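Local coordinates for protein probable M18-family aminopeptidase 1 (Thermotoga maritima, PDB 2GLF) that probably works as a zinc-dependent aminopeptidase of the M18 family, cleaving residues from the amino ends of peptides, at residues K29-T32 against E33-V37; G244-Q248 against D249-C253; A264-E267 against K268-V272; F311-D314 against E315-N319. All blocks are in the same frame, centred on the assembly; numbering follows the deposited sequence.

Interaction 1: residues K29-T32 against E33-V37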
ATOM      1  N   LYS A  29     -11.073  48.439 -16.821  1.00 28.81           N
ATOM      2  CA  LYS A  29     -10.148  48.816 -17.882  1.00 29.39           C
ATOM      3  C   LYS A  29      -8.741  48.239 -17.690  1.00 28.79           C
ATOM      4  O   LYS A  29      -7.946  48.210 -18.630  1.00 29.43           O
ATOM      5  CB  LYS A  29     -10.077  50.347 -17.985  1.00 29.75           C
ATOM      6  CG  LYS A  29     -11.436  51.022 -18.158  1.00 31.54           C
ATOM      7  CD  LYS A  29     -11.327  52.542 -18.227  1.00 31.90           C
ATOM      8  CE  LYS A  29     -10.643  53.001 -19.510  1.00 37.07           C
ATOM      9  NZ  LYS A  29     -10.447  54.485 -19.568  1.00 34.89           N
ATOM     10  N   ALA A  30      -8.443  47.760 -16.486  1.00 29.55           N
ATOM     11  CA  ALA A  30      -7.124  47.212 -16.191  1.00 28.79           C
ATOM     12  C   ALA A  30      -7.086  45.689 -15.979  1.00 28.68           C
ATOM     13  O   ALA A  30      -6.979  45.216 -14.844  1.00 29.90           O
ATOM     14  CB  ALA A  30      -6.546  47.925 -14.966  1.00 19.54           C
ATOM     15  N   LYS A  31      -7.157  44.925 -17.066  1.00 18.12           N
ATOM     16  CA  LYS A  31      -7.122  43.466 -16.967  1.00 17.57           C
ATOM     17  C   LYS A  31      -5.706  42.932 -17.119  1.00 16.56           C
ATOM     18  O   LYS A  31      -5.364  41.874 -16.583  1.00 15.00           O
ATOM     19  CB  LYS A  31      -7.998  42.815 -18.039  1.00 35.70           C
ATOM     20  CG  LYS A  31      -9.495  42.975 -17.851  1.00 38.58           C
ATOM     21  CD  LYS A  31      -9.985  44.295 -18.394  1.00 44.30           C
ATOM     22  CE  LYS A  31     -11.451  44.204 -18.789  1.00 46.19           C
ATOM     23  NZ  LYS A  31     -11.675  43.197 -19.868  1.00 48.31           N
ATOM     24  N   THR A  32      -4.884  43.665 -17.859  1.00 18.84           N
ATOM     25  CA  THR A  32      -3.506  43.255 -18.087  1.00 18.40           C
ATOM     26  C   THR A  32      -2.585  44.365 -17.614  1.00 18.36           C
ATOM     27  O   THR A  32      -3.035  45.495 -17.424  1.00 18.36           O
ATOM     28  CB  THR A  32      -3.270  42.984 -19.572  1.00 24.88           C
ATOM     29  OG1 THR A  32      -3.345  44.213 -20.303  1.00 26.47           O
ATOM     30  CG2 THR A  32      -4.338  42.036 -20.100  1.00 23.08           C
ATOM     31  N   GLU A  33      -1.302  44.054 -17.425  1.00 22.10           N
ATOM     32  CA  GLU A  33      -0.358  45.058 -16.946  1.00 23.17           C
ATOM     33  C   GLU A  33      -0.137  46.176 -17.958  1.00 22.90           C
ATOM     34  O   GLU A  33       0.074  47.324 -17.581  1.00 22.20           O
ATOM     35  CB  GLU A  33       0.985  44.415 -16.553  1.00 33.63           C
ATOM     36  CG  GLU A  33       1.855  43.961 -17.706  1.00 36.81           C
ATOM     37  CD  GLU A  33       1.313  42.733 -18.403  1.00 43.18           C
ATOM     38  OE1 GLU A  33       1.889  42.332 -19.440  1.00 45.62           O
ATOM     39  OE2 GLU A  33       0.314  42.161 -17.912  1.00 46.02           O
ATOM     40  N   ARG A  34      -0.195  45.850 -19.244  1.00 29.45           N
ATOM     41  CA  ARG A  34      -0.011  46.870 -20.269  1.00 29.94           C
ATOM     42  C   ARG A  34      -1.211  47.811 -20.240  1.00 30.59           C
ATOM     43  O   ARG A  34      -1.085  49.005 -20.515  1.00 30.95           O
ATOM     44  CB  ARG A  34       0.119  46.232 -21.655  1.00 19.81           C
ATOM     45  CG  ARG A  34       1.190  45.161 -21.727  1.00 18.97           C
ATOM     46  CD  ARG A  34       1.190  44.455 -23.073  1.00 19.22           C
ATOM     47  NE  ARG A  34       1.970  45.191 -24.053  1.00 23.65           N
ATOM     48  CZ  ARG A  34       3.188  44.843 -24.446  1.00 24.40           C
ATOM     49  NH1 ARG A  34       3.763  43.760 -23.945  1.00 29.09           N
ATOM     50  NH2 ARG A  34       3.834  45.591 -25.327  1.00 23.12           N
HETATM   51  N   MSE A  35      -2.373  47.271 -19.893  1.00 25.00           N
HETATM   52  CA  MSE A  35      -3.594  48.060 -19.829  1.00 26.54           C
HETATM   53  C   MSE A  35      -3.630  48.936 -18.586  1.00 24.84           C
HETATM   54  O   MSE A  35      -4.059  50.091 -18.642  1.00 24.74           O
HETATM   55  CB  MSE A  35      -4.820  47.145 -19.841  1.00 59.20           C
HETATM   56  CG  MSE A  35      -5.537  47.076 -21.177  1.00 61.02           C
HETATM   57 SE   MSE A  35      -6.807  45.613 -21.276  1.00 64.25          SE
HETATM   58  CE  MSE A  35      -5.633  44.355 -22.128  1.00 61.61           C
ATOM     59  N   THR A  36      -3.190  48.388 -17.459  1.00 26.38           N
ATOM     60  CA  THR A  36      -3.197  49.152 -16.217  1.00 24.99           C
ATOM     61  C   THR A  36      -2.260  50.335 -16.361  1.00 23.57           C
ATOM     62  O   THR A  36      -2.606  51.448 -15.981  1.00 22.17           O
ATOM     63  CB  THR A  36      -2.756  48.295 -15.019  1.00 17.93           C
ATOM     64  OG1 THR A  36      -3.425  47.028 -15.075  1.00 18.05           O
ATOM     65  CG2 THR A  36      -3.123  48.990 -13.708  1.00 17.75           C
ATOM     66  N   VAL A  37      -1.077  50.103 -16.921  1.00 19.22           N
ATOM     67  CA  VAL A  37      -0.132  51.193 -17.113  1.00 19.47           C
ATOM     68  C   VAL A  37      -0.797  52.298 -17.929  1.00 19.85           C
ATOM     69  O   VAL A  37      -0.798  53.460 -17.522  1.00 19.37           O
ATOM     70  CB  VAL A  37       1.158  50.719 -17.829  1.00 15.19           C
ATOM     71  CG1 VAL A  37       1.934  51.920 -18.383  1.00 15.11           C
ATOM     72  CG2 VAL A  37       2.039  49.954 -16.841  1.00 15.71           C
TER
HETATM   73  O   HOH W   1      -6.523  50.246 -20.202  1.00 39.06           O
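T32 and T36 face each other across the first turn of helix 33-45, where the backbone passes from an extended conformation at T32 to helical angles from E33 onward. The T32 carbonyl takes the helical i to i+4 bond from T36 N, with T32 O and T36 N 2.9 Å apart and the donor in the carbonyl plane. A second donor reaches the same oxygen from above that plane: T36 OG1 lies 2.8 Å from T32 O, so one threonine supplies both its amide and its hydroxyl. T32 is also the N-cap. Its chi1 of 68° swings OG1 inward between the backbone N and the carbonyl carbon, and there it accepts from M35 N at 3.2 Å. Threonine suits this place because its hydroxyl stands in for the carbonyl that a preceding turn would have offered. A valine here would probably leave the M35 amide without its side-chain cap and the helix start less firmly fixed. M35, a selenomethionine here, lays its chain obliquely over T32, while A30 CB rests on T36. One water donates to both K29 O and M35 O, tying the K29 carbonyl to the first turn of helix 33-45. The ends of K29, K31 and R34 leave the turn for outside partners: E39, E133 and E371 of the second subunit. Strand 132-139 touches the turn through H135, which meets K31, T32 and M35, and helix 248-263 does so through R251, which touches A30 and T36.

Interaction 2: residues G244-Q248 against D249-C253. With MN (manganese (II) ion), chain F; MN (manganese (II) ion), chain E.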
ATOM      1  N   GLY A 244     -16.535  42.133  -6.208  1.00 15.51           N
ATOM      2  CA  GLY A 244     -15.989  40.958  -6.851  1.00 15.51           C
ATOM      3  C   GLY A 244     -15.404  41.354  -8.187  1.00 15.51           C
ATOM      4  O   GLY A 244     -16.055  42.040  -8.970  1.00 15.60           O
ATOM      5  N   ALA A 245     -14.170  40.940  -8.451  1.00 14.67           N
ATOM      6  CA  ALA A 245     -13.528  41.269  -9.716  1.00 14.40           C
ATOM      7  C   ALA A 245     -12.246  40.490  -9.921  1.00 14.34           C
ATOM      8  O   ALA A 245     -11.627  40.009  -8.968  1.00 14.29           O
ATOM      9  CB  ALA A 245     -13.238  42.757  -9.786  1.00  1.76           C
ATOM     10  N   TYR A 246     -11.848  40.378 -11.180  1.00  7.02           N
ATOM     11  CA  TYR A 246     -10.628  39.680 -11.524  1.00  7.02           C
ATOM     12  C   TYR A 246      -9.426  40.594 -11.395  1.00  7.02           C
ATOM     13  O   TYR A 246      -9.488  41.777 -11.735  1.00  7.02           O
ATOM     14  CB  TYR A 246     -10.684  39.174 -12.962  1.00 11.35           C
ATOM     15  CG  TYR A 246      -9.321  38.870 -13.537  1.00 10.73           C
ATOM     16  CD1 TYR A 246      -8.646  37.705 -13.198  1.00 10.73           C
ATOM     17  CD2 TYR A 246      -8.690  39.773 -14.387  1.00 10.73           C
ATOM     18  CE1 TYR A 246      -7.382  37.442 -13.686  1.00 10.79           C
ATOM     19  CE2 TYR A 246      -7.423  39.523 -14.879  1.00 11.28           C
ATOM     20  CZ  TYR A 246      -6.772  38.352 -14.526  1.00 13.54           C
ATOM     21  OH  TYR A 246      -5.515  38.080 -15.031  1.00 15.38           O
ATOM     22  N   GLY A 247      -8.330  40.027 -10.905  1.00 15.71           N
ATOM     23  CA  GLY A 247      -7.096  40.772 -10.786  1.00 16.23           C
ATOM     24  C   GLY A 247      -7.046  41.749  -9.648  1.00 17.02           C
ATOM     25  O   GLY A 247      -6.185  42.632  -9.630  1.00 17.70           O
ATOM     26  N   GLN A 248      -7.960  41.618  -8.697  1.00 20.42           N
ATOM     27  CA  GLN A 248      -7.929  42.523  -7.565  1.00 20.99           C
ATOM     28  C   GLN A 248      -6.614  42.316  -6.840  1.00 20.88           C
ATOM     29  O   GLN A 248      -6.175  43.182  -6.080  1.00 20.20           O
ATOM     30  CB  GLN A 248      -9.102  42.271  -6.623  1.00 22.29           C
ATOM     31  CG  GLN A 248     -10.334  43.050  -7.021  1.00 22.94           C
ATOM     32  CD  GLN A 248     -11.459  42.903  -6.032  1.00 25.51           C
ATOM     33  OE1 GLN A 248     -12.039  41.826  -5.888  1.00 29.88           O
ATOM     34  NE2 GLN A 248     -11.774  43.990  -5.335  1.00 27.39           N
ATOM     35  N   ASP A 249      -5.976  41.172  -7.090  1.00 23.76           N
ATOM     36  CA  ASP A 249      -4.699  40.900  -6.456  1.00 23.90           C
ATOM     37  C   ASP A 249      -3.725  41.977  -6.895  1.00 24.62           C
ATOM     38  O   ASP A 249      -3.091  41.892  -7.950  1.00 24.24           O
ATOM     39  CB  ASP A 249      -4.136  39.535  -6.828  1.00 17.36           C
ATOM     40  CG  ASP A 249      -2.884  39.179  -6.012  1.00 16.77           C
ATOM     41  OD1 ASP A 249      -2.064  40.082  -5.729  1.00 19.51           O
ATOM     42  OD2 ASP A 249      -2.701  37.991  -5.670  1.00 16.76           O
ATOM     43  N   ASP A 250      -3.674  43.001  -6.053  1.00 55.64           N
ATOM     44  CA  ASP A 250      -2.824  44.168  -6.165  1.00 55.58           C
ATOM     45  C   ASP A 250      -3.189  45.332  -7.052  1.00 55.30           C
ATOM     46  O   ASP A 250      -2.580  46.393  -6.932  1.00 55.16           O
ATOM     47  CB  ASP A 250      -1.394  43.760  -6.430  1.00 29.01           C
ATOM     48  CG  ASP A 250      -0.459  44.413  -5.460  1.00 30.88           C
ATOM     49  OD1 ASP A 250      -0.824  44.466  -4.266  1.00 29.60           O
ATOM     50  OD2 ASP A 250       0.618  44.877  -5.877  1.00 31.02           O
ATOM     51  N   ARG A 251      -4.152  45.172  -7.949  1.00 20.94           N
ATOM     52  CA  ARG A 251      -4.533  46.338  -8.736  1.00 21.07           C
ATOM     53  C   ARG A 251      -5.395  47.133  -7.762  1.00 21.51           C
ATOM     54  O   ARG A 251      -5.642  48.322  -7.951  1.00 21.35           O
ATOM     55  CB  ARG A 251      -5.320  45.957  -9.998  1.00 12.24           C
ATOM     56  CG  ARG A 251      -4.521  45.079 -10.947  1.00 12.32           C
ATOM     57  CD  ARG A 251      -4.889  45.279 -12.403  1.00 11.82           C
ATOM     58  NE  ARG A 251      -3.934  44.575 -13.252  1.00 13.98           N
ATOM     59  CZ  ARG A 251      -4.097  43.338 -13.706  1.00 13.82           C
ATOM     60  NH1 ARG A 251      -5.190  42.659 -13.401  1.00 16.38           N
ATOM     61  NH2 ARG A 251      -3.156  42.771 -14.445  1.00 10.73           N
ATOM     62  N   ILE A 252      -5.826  46.457  -6.695  1.00 17.66           N
ATOM     63  CA  ILE A 252      -6.633  47.094  -5.671  1.00 18.06           C
ATOM     64  C   ILE A 252      -5.697  47.954  -4.841  1.00 18.07           C
ATOM     65  O   ILE A 252      -6.099  48.972  -4.289  1.00 19.22           O
ATOM     66  CB  ILE A 252      -7.321  46.068  -4.748  1.00 15.28           C
ATOM     67  CG1 ILE A 252      -8.397  46.773  -3.914  1.00 15.28           C
ATOM     68  CG2 ILE A 252      -6.298  45.423  -3.823  1.00 15.28           C
ATOM     69  CD1 ILE A 252      -9.311  45.829  -3.162  1.00 15.28           C
ATOM     70  N   CYS A 253      -4.443  47.537  -4.747  1.00 21.35           N
ATOM     71  CA  CYS A 253      -3.464  48.306  -4.004  1.00 21.19           C
ATOM     72  C   CYS A 253      -2.866  49.354  -4.914  1.00 20.82           C
ATOM     73  O   CYS A 253      -2.427  50.407  -4.460  1.00 20.37           O
ATOM     74  CB  CYS A 253      -2.372  47.399  -3.466  1.00 18.48           C
ATOM     75  SG  CYS A 253      -2.877  46.618  -1.962  1.00 20.56           S
TER
HETATM   76 MN    MN F5002      -0.527  37.092  -6.205  1.00 19.73          MN
HETATM   77 MN    MN E5001       0.061  40.073  -4.808  1.00 17.51          MN
HETATM   78  O   HOH W   2      -3.182  40.233 -15.819  1.00 29.11           O
HETATM   79  O   HOH W   3      -1.159  39.185  -2.993  1.00 24.06           O
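Y246 and R251 are brought together beside G247 by their torsions: CG of Y246 stands anti to its backbone N (chi1 160°), while R251 carries its CG beside its own N and then bends at chi2 back along the turn. Their planes lie 48° apart, and CE2 of Y246 comes up to the edge of the guanidinium, 4.1 Å from R251 NH1. A water at the guanidinium edge, in its plane, joins the pair, accepting from R251 NH2 at 2.9 Å and donating to Y246 OH, a hydroxyl that also bonds to P96 O. G247, the N-cap residue, has a positive phi, and any CB on it would run into R251 NH1, so glycine fits both demands. The side chains of Q248 and I252 also meet, at a slant to each other.

D249 serves the metals instead. With CG anti to N (chi1 -172°), its carboxylate sits between two manganese ions, OD2 binding one at 2.4 Å and OD1 the other at 2.3 Å. E279 and H425 complete the first set of protein ligands; H92 and D326 join D249 and a water at the second. D250 OD2 accepts from the backbone N of H92 and so probably helps to position that ligand. An aspartate bridging two metal ions is characteristic of the dinuclear site of M18 aminopeptidases, where zinc is the expected cofactor.

Interaction 3: residues A264-E267 against K268-V272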
ATOM      1  N   ALA A 264      -2.745  63.488  -1.751  1.00 22.95           N
ATOM      2  CA  ALA A 264      -1.997  63.712  -0.532  1.00 24.88           C
ATOM      3  C   ALA A 264      -1.416  65.127  -0.465  1.00 26.54           C
ATOM      4  O   ALA A 264      -1.207  65.784  -1.490  1.00 27.15           O
ATOM      5  CB  ALA A 264      -0.880  62.677  -0.419  1.00 22.43           C
ATOM      6  N   ASN A 265      -1.185  65.594   0.759  1.00 29.42           N
ATOM      7  CA  ASN A 265      -0.574  66.894   1.007  1.00 30.66           C
ATOM      8  C   ASN A 265       0.762  66.491   1.621  1.00 30.77           C
ATOM      9  O   ASN A 265       0.899  66.393   2.841  1.00 31.54           O
ATOM     10  CB  ASN A 265      -1.413  67.696   1.993  1.00 59.36           C
ATOM     11  CG  ASN A 265      -2.803  67.964   1.471  1.00 64.69           C
ATOM     12  OD1 ASN A 265      -2.971  68.571   0.414  1.00 68.83           O
ATOM     13  ND2 ASN A 265      -3.814  67.505   2.203  1.00 65.69           N
ATOM     14  N   PRO A 266       1.759  66.215   0.766  1.00 20.89           N
ATOM     15  CA  PRO A 266       3.101  65.801   1.173  1.00 21.12           C
ATOM     16  C   PRO A 266       3.851  66.821   2.014  1.00 21.71           C
ATOM     17  O   PRO A 266       3.637  68.026   1.897  1.00 20.71           O
ATOM     18  CB  PRO A 266       3.805  65.547  -0.159  1.00 28.75           C
ATOM     19  CG  PRO A 266       2.682  65.282  -1.109  1.00 28.60           C
ATOM     20  CD  PRO A 266       1.673  66.297  -0.700  1.00 28.27           C
ATOM     21  N   GLU A 267       4.737  66.318   2.863  1.00 40.29           N
ATOM     22  CA  GLU A 267       5.553  67.167   3.714  1.00 41.50           C
ATOM     23  C   GLU A 267       6.974  66.760   3.369  1.00 40.48           C
ATOM     24  O   GLU A 267       7.939  67.450   3.678  1.00 41.02           O
ATOM     25  CB  GLU A 267       5.252  66.876   5.182  1.00110.10           C
ATOM     26  CG  GLU A 267       5.598  68.010   6.124  1.00115.45           C
ATOM     27  CD  GLU A 267       5.077  67.771   7.527  1.00125.13           C
ATOM     28  OE1 GLU A 267       3.874  67.458   7.667  1.00126.59           O
ATOM     29  OE2 GLU A 267       5.864  67.901   8.490  1.00129.99           O
ATOM     30  N   LYS A 268       7.060  65.624   2.690  1.00 30.34           N
ATOM     31  CA  LYS A 268       8.309  65.013   2.261  1.00 29.07           C
ATOM     32  C   LYS A 268       7.997  64.411   0.885  1.00 27.98           C
ATOM     33  O   LYS A 268       6.864  64.010   0.634  1.00 27.93           O
ATOM     34  CB  LYS A 268       8.663  63.925   3.277  1.00 35.82           C
ATOM     35  CG  LYS A 268       9.826  63.019   2.946  1.00 36.41           C
ATOM     36  CD  LYS A 268       9.936  61.936   4.017  1.00 34.34           C
ATOM     37  CE  LYS A 268      11.149  61.051   3.807  1.00 33.59           C
ATOM     38  NZ  LYS A 268      11.262  59.975   4.835  1.00 35.47           N
ATOM     39  N   SER A 269       8.967  64.363  -0.016  1.00 20.97           N
ATOM     40  CA  SER A 269       8.702  63.789  -1.332  1.00 19.74           C
ATOM     41  C   SER A 269       7.983  62.452  -1.181  1.00 19.08           C
ATOM     42  O   SER A 269       8.274  61.684  -0.264  1.00 19.87           O
ATOM     43  CB  SER A 269      10.007  63.556  -2.103  1.00 38.67           C
ATOM     44  OG  SER A 269      10.589  64.767  -2.555  1.00 39.58           O
ATOM     45  N   ILE A 270       7.043  62.172  -2.077  1.00 22.80           N
ATOM     46  CA  ILE A 270       6.318  60.908  -2.037  1.00 20.17           C
ATOM     47  C   ILE A 270       6.263  60.308  -3.435  1.00 20.08           C
ATOM     48  O   ILE A 270       6.645  60.950  -4.409  1.00 21.02           O
ATOM     49  CB  ILE A 270       4.879  61.088  -1.537  1.00  4.62           C
ATOM     50  CG1 ILE A 270       4.090  61.954  -2.524  1.00  4.62           C
ATOM     51  CG2 ILE A 270       4.890  61.688  -0.148  1.00  4.62           C
ATOM     52  CD1 ILE A 270       2.592  61.990  -2.273  1.00  4.62           C
ATOM     53  N   GLY A 271       5.780  59.078  -3.536  1.00 17.91           N
ATOM     54  CA  GLY A 271       5.696  58.446  -4.837  1.00 17.34           C
ATOM     55  C   GLY A 271       5.147  57.035  -4.793  1.00 17.11           C
ATOM     56  O   GLY A 271       5.048  56.429  -3.721  1.00 16.95           O
ATOM     57  N   VAL A 272       4.788  56.518  -5.965  1.00 18.81           N
ATOM     58  CA  VAL A 272       4.250  55.169  -6.092  1.00 18.36           C
ATOM     59  C   VAL A 272       4.877  54.469  -7.295  1.00 18.83           C
ATOM     60  O   VAL A 272       4.960  55.040  -8.376  1.00 19.60           O
ATOM     61  CB  VAL A 272       2.719  55.179  -6.295  1.00  5.94           C
ATOM     62  CG1 VAL A 272       2.216  53.760  -6.355  1.00  5.94           C
ATOM     63  CG2 VAL A 272       2.029  55.925  -5.162  1.00  5.94           C
TER
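P266 lays its ring against the end of I270, with P266 CG 3.5 Å from I270 CD1, and the two side chains cross at about a right angle. The ring meets both branches of the isoleucine: P266 CB is 4.0 Å from I270 CG2, while CG of the proline also approaches CG1. A264 adds its methyl to the same CD1, A264 CB standing 4.0 Å from I270 CD1. The isoleucine reaches both because chi1 of 64° places CG1 between the backbone N and the carbonyl carbon, which sends CD1 back over the loop and leaves CG2 beside the N to meet the proline. A branched, four-carbon side chain suits the place, since one branch serves the ring and the other spans ring and methyl. P266 also sits over the backbone, its CB 3.5 Å from K268 O.

The segment is the connection between helix 248-263 and strand 270-275 of the mixed sheet. A264 is the first residue beyond the helix, its carbonyl accepting from R77 NH1, and the strand then pairs with strands 73-77 and 87-92. M447 of helix 433-449 and L261 of helix 248-263 also touch I270, extending the apolar patch into the layer between sheet and helices. E267 leads outward and is poorly ordered, and K268 runs extended past N87.

No hydrogen bond links 264-267 to 268-272. Between the two segments the contact is therefore apolar, and the proline ring also restricts the backbone at its own position, while polar anchoring comes from neighbouring strands and helices.

Interaction 4: residues F311-D314 against E315-N319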
ATOM      1  N   PHE A 311      26.517  57.310  -4.165  1.00 24.38           N
ATOM      2  CA  PHE A 311      26.806  57.645  -2.772  1.00 23.09           C
ATOM      3  C   PHE A 311      25.681  58.465  -2.145  1.00 22.73           C
ATOM      4  O   PHE A 311      25.405  58.349  -0.948  1.00 22.81           O
ATOM      5  CB  PHE A 311      28.113  58.428  -2.679  1.00 24.84           C
ATOM      6  CG  PHE A 311      28.367  59.019  -1.320  1.00 24.17           C
ATOM      7  CD1 PHE A 311      28.532  58.200  -0.211  1.00 25.13           C
ATOM      8  CD2 PHE A 311      28.433  60.398  -1.150  1.00 23.66           C
ATOM      9  CE1 PHE A 311      28.760  58.746   1.050  1.00 25.75           C
ATOM     10  CE2 PHE A 311      28.659  60.951   0.103  1.00 24.45           C
ATOM     11  CZ  PHE A 311      28.823  60.125   1.205  1.00 24.86           C
ATOM     12  N   VAL A 312      25.053  59.309  -2.958  1.00 28.57           N
ATOM     13  CA  VAL A 312      23.948  60.139  -2.496  1.00 27.53           C
ATOM     14  C   VAL A 312      22.709  59.261  -2.330  1.00 27.45           C
ATOM     15  O   VAL A 312      21.875  59.498  -1.455  1.00 26.78           O
ATOM     16  CB  VAL A 312      23.632  61.250  -3.503  1.00 18.88           C
ATOM     17  CG1 VAL A 312      22.593  62.192  -2.917  1.00 18.37           C
ATOM     18  CG2 VAL A 312      24.910  61.992  -3.872  1.00 17.10           C
ATOM     19  N   LEU A 313      22.601  58.246  -3.183  1.00 39.03           N
ATOM     20  CA  LEU A 313      21.492  57.305  -3.133  1.00 38.74           C
ATOM     21  C   LEU A 313      21.468  56.623  -1.776  1.00 39.24           C
ATOM     22  O   LEU A 313      20.397  56.370  -1.221  1.00 38.59           O
ATOM     23  CB  LEU A 313      21.651  56.236  -4.204  1.00 19.88           C
ATOM     24  CG  LEU A 313      20.654  56.254  -5.355  1.00 19.56           C
ATOM     25  CD1 LEU A 313      20.892  55.022  -6.204  1.00 20.67           C
ATOM     26  CD2 LEU A 313      19.223  56.277  -4.818  1.00 19.19           C
ATOM     27  N   ASP A 314      22.656  56.315  -1.257  1.00 22.20           N
ATOM     28  CA  ASP A 314      22.769  55.668   0.039  1.00 23.11           C
ATOM     29  C   ASP A 314      21.866  56.369   1.038  1.00 23.76           C
ATOM     30  O   ASP A 314      20.997  55.741   1.639  1.00 24.43           O
ATOM     31  CB  ASP A 314      24.208  55.711   0.548  1.00 31.63           C
ATOM     32  CG  ASP A 314      25.109  54.729  -0.162  1.00 34.23           C
ATOM     33  OD1 ASP A 314      24.622  53.632  -0.507  1.00 36.90           O
ATOM     34  OD2 ASP A 314      26.307  55.044  -0.355  1.00 33.69           O
ATOM     35  N   GLU A 315      22.072  57.676   1.207  1.00 23.73           N
ATOM     36  CA  GLU A 315      21.269  58.451   2.147  1.00 23.90           C
ATOM     37  C   GLU A 315      19.820  58.421   1.698  1.00 22.01           C
ATOM     38  O   GLU A 315      18.923  58.168   2.502  1.00 22.28           O
ATOM     39  CB  GLU A 315      21.748  59.903   2.221  1.00 57.55           C
ATOM     40  CG  GLU A 315      21.021  60.726   3.282  1.00 60.04           C
ATOM     41  CD  GLU A 315      21.398  62.200   3.266  1.00 61.92           C
ATOM     42  OE1 GLU A 315      20.916  62.954   4.142  1.00 67.92           O
ATOM     43  OE2 GLU A 315      22.173  62.610   2.375  1.00 65.83           O
ATOM     44  N   VAL A 316      19.595  58.681   0.412  1.00 21.73           N
ATOM     45  CA  VAL A 316      18.245  58.671  -0.129  1.00 20.22           C
ATOM     46  C   VAL A 316      17.551  57.395   0.338  1.00 20.15           C
ATOM     47  O   VAL A 316      16.541  57.460   1.043  1.00 19.23           O
ATOM     48  CB  VAL A 316      18.244  58.729  -1.685  1.00 19.17           C
ATOM     49  CG1 VAL A 316      16.814  58.693  -2.210  1.00 15.87           C
ATOM     50  CG2 VAL A 316      18.944  59.998  -2.166  1.00 17.30           C
ATOM     51  N   LEU A 317      18.099  56.239  -0.033  1.00 23.52           N
ATOM     52  CA  LEU A 317      17.516  54.958   0.366  1.00 23.47           C
ATOM     53  C   LEU A 317      17.580  54.749   1.877  1.00 24.43           C
ATOM     54  O   LEU A 317      16.711  54.094   2.447  1.00 25.59           O
ATOM     55  CB  LEU A 317      18.230  53.804  -0.337  1.00 15.36           C
ATOM     56  CG  LEU A 317      18.104  53.762  -1.861  1.00 15.61           C
ATOM     57  CD1 LEU A 317      19.220  52.891  -2.443  1.00 15.36           C
ATOM     58  CD2 LEU A 317      16.724  53.247  -2.251  1.00 15.36           C
ATOM     59  N   GLU A 318      18.613  55.301   2.514  1.00 15.07           N
ATOM     60  CA  GLU A 318      18.803  55.204   3.965  1.00 16.30           C
ATOM     61  C   GLU A 318      17.539  55.714   4.664  1.00 15.65           C
ATOM     62  O   GLU A 318      17.057  55.130   5.636  1.00 15.44           O
ATOM     63  CB  GLU A 318      20.001  56.056   4.378  1.00 49.91           C
ATOM     64  CG  GLU A 318      20.986  55.344   5.273  1.00 57.07           C
ATOM     65  CD  GLU A 318      20.356  54.865   6.553  1.00 68.38           C
ATOM     66  OE1 GLU A 318      19.451  54.005   6.483  1.00 72.61           O
ATOM     67  OE2 GLU A 318      20.765  55.355   7.629  1.00 71.76           O
ATOM     68  N   ASN A 319      17.031  56.834   4.170  1.00 37.01           N
ATOM     69  CA  ASN A 319      15.796  57.407   4.675  1.00 37.19           C
ATOM     70  C   ASN A 319      14.814  56.815   3.675  1.00 36.42           C
ATOM     71  O   ASN A 319      15.201  55.948   2.889  1.00 37.63           O
ATOM     72  CB  ASN A 319      15.829  58.930   4.571  1.00 49.43           C
ATOM     73  CG  ASN A 319      17.056  59.532   5.240  1.00 50.72           C
ATOM     74  OD1 ASN A 319      17.335  59.267   6.412  1.00 52.11           O
ATOM     75  ND2 ASN A 319      17.794  60.346   4.497  1.00 48.70           N
TER
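V312, L313 and D314 each give their carbonyl to the amide four residues on, the alpha-helical pattern of helix 310-318. The bond from V316 N to V312 O is 3.1 Å long and nearly straight at 174°. L317 N bonds to L313 O at 168°, while E318 N meets D314 O in a more bent bond of 138°, close to where the helix ends; N319 N still reaches back to E315 O, but N319 itself has left helical angles.

The carboxylate of D314 leaves the helix toward the third subunit, where OD1 forms salt bridges with R298 and R291 of that chain, so an acidic residue here fastens the helix to a neighbouring chain. E315, extended and exposed, projects from the helix and touches K83.

The helix also presents L313, V316 and L317. CD2 of L313 touches two side chains of the next turn, 4.0 Å from L317 CG and 4.1 Å from V316 CB. L317 keeps CG beside its backbone N (chi1 -64°), which directs the isobutyl group back along the helix to L313, and it also touches Y293 of helix 292-303. With an alanine here in place of the leucine, L313 CD2 would probably lose a neighbour in the next turn and Y293 a packing partner. L301 of helix 292-303 touches both L313 and V316. Beside this row the valines meet more loosely, V312 CG1 standing 4.3 Å from V316 CG2.

How the interactions relate
Interactions 1 and 2 lie close to the centre of the folded subunit and touch: the R251 side chain of interaction 2 packs against A30, K31 and T36. Both are helix starts, but a threonine hydroxyl caps one, whereas glycine and a metal-binding aspartate mark the other. Interaction 3 stands at the far end of the helix that interaction 2 opens, about 24 Å away between centres, and exchanges metal and polar chemistry for proline and isoleucine packing. Interaction 4, about 17 Å from interaction 3 between centres, lies farthest out and pairs D314 with two arginines of another subunit; interaction 1 also reaches a neighbour, through R34. Interaction 2 is wholly buried; the other three are partly exposed.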